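Local coordinates for regulator of g-protein signalling 1 (Homo sapiens, PDB 2BV1) that stimulates the GTPase activity of G protein alpha subunits, driving them into the inactive GDP-bound form and damping receptor signalling, at residues A[100-105]-A[111-116]. Residues are numbered along the deposited sequence; the frame is centred on the assembly and turned at random.
Sequences AKKIKA and FDEAQK
K102 and F111 have the nearest CA atoms across the two segments, 8.3 Å apart, where the C-terminal part of helix 93-103 passes the start of helix 112-131, F111 lying just ahead of it; side chains and one water span the distance. On the inner side CD1 of I103 lies 3.7 Å from CZ of F111 and touches CE1 as well, coming obliquely to the ring. The CB of F111 points away from segment 100-105, but CG sits beside the backbone N (chi1 -64°), and this swings the far end of the ring back toward the isoleucine. A long flat aromatic suits this place because it reaches several elements at once: in the all-helical RGS domain it packs among C58 of helix 50-62, A73 and I76 of helix 69-81, and T99, with the ring of Y61 edge-to-face. The CG1-CD1 arm of I103 carries its methyl to the ring, while the side chain also packs on Y77. Nearer solvent, K102 stretches out beyond CG and crosses the side chain of E113 at about a right angle. Its NZ stays 4.0 Å from OE2 of E113, too far for a salt bridge, although the opposite charges probably still attract. The extended lysine chain carries its ammonium to a water, the firmer link, which accepts from K102 NZ at 2.6 Å and from the backbone N of E113 at 3.0 Å, an amide of the first helical turn, where the usual i-4 helical acceptor is lacking.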
ATOM      1  N   ALA A 100       2.152 -17.948   2.825  1.00 40.02           N
ATOM      2  CA  ALA A 100       1.635 -19.025   2.017  1.00 40.59           C
ATOM      3  C   ALA A 100       0.953 -20.098   2.882  1.00 41.91           C
ATOM      4  O   ALA A 100      -0.074 -20.651   2.509  1.00 41.02           O
ATOM      5  CB  ALA A 100       2.745 -19.628   1.210  1.00 40.69           C
ATOM      6  N   LYS A 101       1.552 -20.390   4.031  1.00 42.66           N
ATOM      7  CA  LYS A 101       1.002 -21.329   4.978  1.00 44.15           C
ATOM      8  C   LYS A 101      -0.289 -20.812   5.614  1.00 45.28           C
ATOM      9  O   LYS A 101      -1.207 -21.601   5.862  1.00 45.87           O
ATOM     10  CB  LYS A 101       2.015 -21.641   6.083  1.00 43.93           C
ATOM     11  CG  LYS A 101       3.031 -22.695   5.708  1.00 45.90           C
ATOM     12  N   LYS A 102      -0.361 -19.511   5.902  1.00 46.14           N
ATOM     13  CA  LYS A 102      -1.580 -18.925   6.478  1.00 47.26           C
ATOM     14  C   LYS A 102      -2.774 -18.956   5.491  1.00 47.85           C
ATOM     15  O   LYS A 102      -3.934 -18.932   5.915  1.00 47.77           O
ATOM     16  CB  LYS A 102      -1.302 -17.510   6.965  1.00 47.34           C
ATOM     17  CG  LYS A 102      -0.328 -17.484   8.140  1.00 47.75           C
ATOM     18  CD  LYS A 102       0.197 -16.101   8.473  1.00 48.17           C
ATOM     19  CE  LYS A 102       0.747 -16.095   9.916  1.00 49.38           C
ATOM     20  NZ  LYS A 102       0.985 -14.726  10.437  1.00 51.91           N
ATOM     21  N   ILE A 103      -2.475 -19.040   4.190  1.00 48.27           N
ATOM     22  CA  ILE A 103      -3.469 -18.910   3.120  1.00 48.36           C
ATOM     23  C   ILE A 103      -4.459 -20.062   3.150  1.00 48.85           C
ATOM     24  O   ILE A 103      -5.619 -19.893   2.794  1.00 48.56           O
ATOM     25  CB  ILE A 103      -2.785 -18.878   1.695  1.00 47.98           C
ATOM     26  CG1 ILE A 103      -1.913 -17.639   1.525  1.00 47.82           C
ATOM     27  CG2 ILE A 103      -3.827 -18.945   0.555  1.00 48.86           C
ATOM     28  CD1 ILE A 103      -2.518 -16.341   2.022  1.00 45.35           C
ATOM     29  N   LYS A 104      -3.983 -21.230   3.564  1.00 49.25           N
ATOM     30  CA  LYS A 104      -4.770 -22.445   3.522  1.00 49.53           C
ATOM     31  C   LYS A 104      -5.850 -22.492   4.615  1.00 49.48           C
ATOM     32  O   LYS A 104      -6.774 -23.291   4.513  1.00 50.13           O
ATOM     33  CB  LYS A 104      -3.854 -23.664   3.679  1.00 50.18           C
ATOM     34  CG  LYS A 104      -2.754 -23.827   2.622  1.00 50.59           C
ATOM     35  CD  LYS A 104      -1.615 -24.706   3.172  1.00 50.43           C
ATOM     36  CE  LYS A 104      -0.960 -25.575   2.099  1.00 50.76           C
ATOM     37  NZ  LYS A 104      -1.327 -27.031   2.291  1.00 51.17           N
ATOM     38  N   ALA A 105      -5.707 -21.693   5.677  1.00 48.84           N
ATOM     39  CA  ALA A 105      -6.768 -21.536   6.688  1.00 48.14           C
ATOM     40  C   ALA A 105      -6.682 -20.155   7.304  1.00 47.28           C
ATOM     41  O   ALA A 105      -6.272 -20.005   8.448  1.00 47.72           O
ATOM     42  CB  ALA A 105      -6.651 -22.603   7.758  1.00 48.49           C
ATOM     43  N   PHE A 111      -2.253 -11.435   6.620  1.00 38.37           N
ATOM     44  CA  PHE A 111      -1.318 -10.643   5.830  1.00 38.51           C
ATOM     45  C   PHE A 111      -0.569  -9.558   6.621  1.00 38.40           C
ATOM     46  O   PHE A 111       0.178  -8.770   6.002  1.00 37.44           O
ATOM     47  CB  PHE A 111      -2.043  -9.975   4.628  1.00 37.81           C
ATOM     48  CG  PHE A 111      -2.583 -10.949   3.655  1.00 36.94           C
ATOM     49  CD1 PHE A 111      -1.715 -11.652   2.818  1.00 36.82           C
ATOM     50  CD2 PHE A 111      -3.953 -11.194   3.573  1.00 37.11           C
ATOM     51  CE1 PHE A 111      -2.193 -12.595   1.919  1.00 37.57           C
ATOM     52  CE2 PHE A 111      -4.448 -12.141   2.699  1.00 35.24           C
ATOM     53  CZ  PHE A 111      -3.590 -12.832   1.858  1.00 36.55           C
ATOM     54  N   ASP A 112      -0.774  -9.523   7.944  1.00 38.94           N
ATOM     55  CA  ASP A 112      -0.158  -8.516   8.836  1.00 40.24           C
ATOM     56  C   ASP A 112       1.373  -8.454   8.724  1.00 39.66           C
ATOM     57  O   ASP A 112       1.953  -7.377   8.719  1.00 40.07           O
ATOM     58  CB  ASP A 112      -0.517  -8.808  10.284  1.00 41.38           C
ATOM     59  CG  ASP A 112      -1.953  -8.400  10.635  1.00 44.24           C
ATOM     60  OD1 ASP A 112      -2.692  -7.900   9.760  1.00 45.97           O
ATOM     61  OD2 ASP A 112      -2.309  -8.571  11.811  1.00 47.52           O
ATOM     62  N   GLU A 113       2.021  -9.602   8.618  1.00 40.36           N
ATOM     63  CA  GLU A 113       3.484  -9.635   8.539  1.00 41.79           C
ATOM     64  C   GLU A 113       3.959  -9.070   7.200  1.00 39.03           C
ATOM     65  O   GLU A 113       4.835  -8.200   7.135  1.00 37.36           O
ATOM     66  CB  GLU A 113       4.025 -11.055   8.752  1.00 41.87           C
ATOM     67  CG  GLU A 113       4.293 -11.448  10.197  1.00 45.93           C
ATOM     68  CD  GLU A 113       4.934 -12.832  10.317  1.00 47.29           C
ATOM     69  OE1 GLU A 113       5.684 -13.247   9.377  1.00 55.73           O
ATOM     70  OE2 GLU A 113       4.690 -13.508  11.354  1.00 53.88           O
ATOM     71  N   ALA A 114       3.367  -9.565   6.120  1.00 38.72           N
ATOM     72  CA  ALA A 114       3.709  -9.106   4.784  1.00 37.29           C
ATOM     73  C   ALA A 114       3.360  -7.638   4.605  1.00 37.59           C
ATOM     74  O   ALA A 114       4.111  -6.874   3.976  1.00 38.39           O
ATOM     75  CB  ALA A 114       3.047  -9.966   3.719  1.00 37.37           C
ATOM     76  N   GLN A 115       2.280  -7.215   5.235  1.00 37.74           N
ATOM     77  CA  GLN A 115       1.797  -5.838   5.085  1.00 37.73           C
ATOM     78  C   GLN A 115       2.816  -4.893   5.775  1.00 37.15           C
ATOM     79  O   GLN A 115       3.142  -3.837   5.279  1.00 35.52           O
ATOM     80  CB  GLN A 115       0.439  -5.676   5.723  1.00 37.12           C
ATOM     81  CG  GLN A 115      -0.141  -4.280   5.467  1.00 39.64           C
ATOM     82  CD  GLN A 115      -1.540  -4.065   6.018  1.00 37.66           C
ATOM     83  OE1 GLN A 115      -2.011  -4.814   6.862  1.00 41.72           O
ATOM     84  NE2 GLN A 115      -2.212  -3.016   5.529  1.00 40.56           N
ATOM     85  N   LYS A 116       3.273  -5.311   6.946  1.00 38.24           N
ATOM     86  CA  LYS A 116       4.246  -4.553   7.685  1.00 38.25           C
ATOM     87  C   LYS A 116       5.539  -4.378   6.913  1.00 37.63           C
ATOM     88  O   LYS A 116       6.054  -3.297   6.842  1.00 38.58           O
ATOM     89  CB  LYS A 116       4.465  -5.173   9.035  1.00 38.65           C
ATOM     90  CG  LYS A 116       5.181  -4.223  10.000  1.00 42.38           C
TER
HETATM   91  O   HOH W   1       0.949 -12.309   9.521  1.00 41.96           O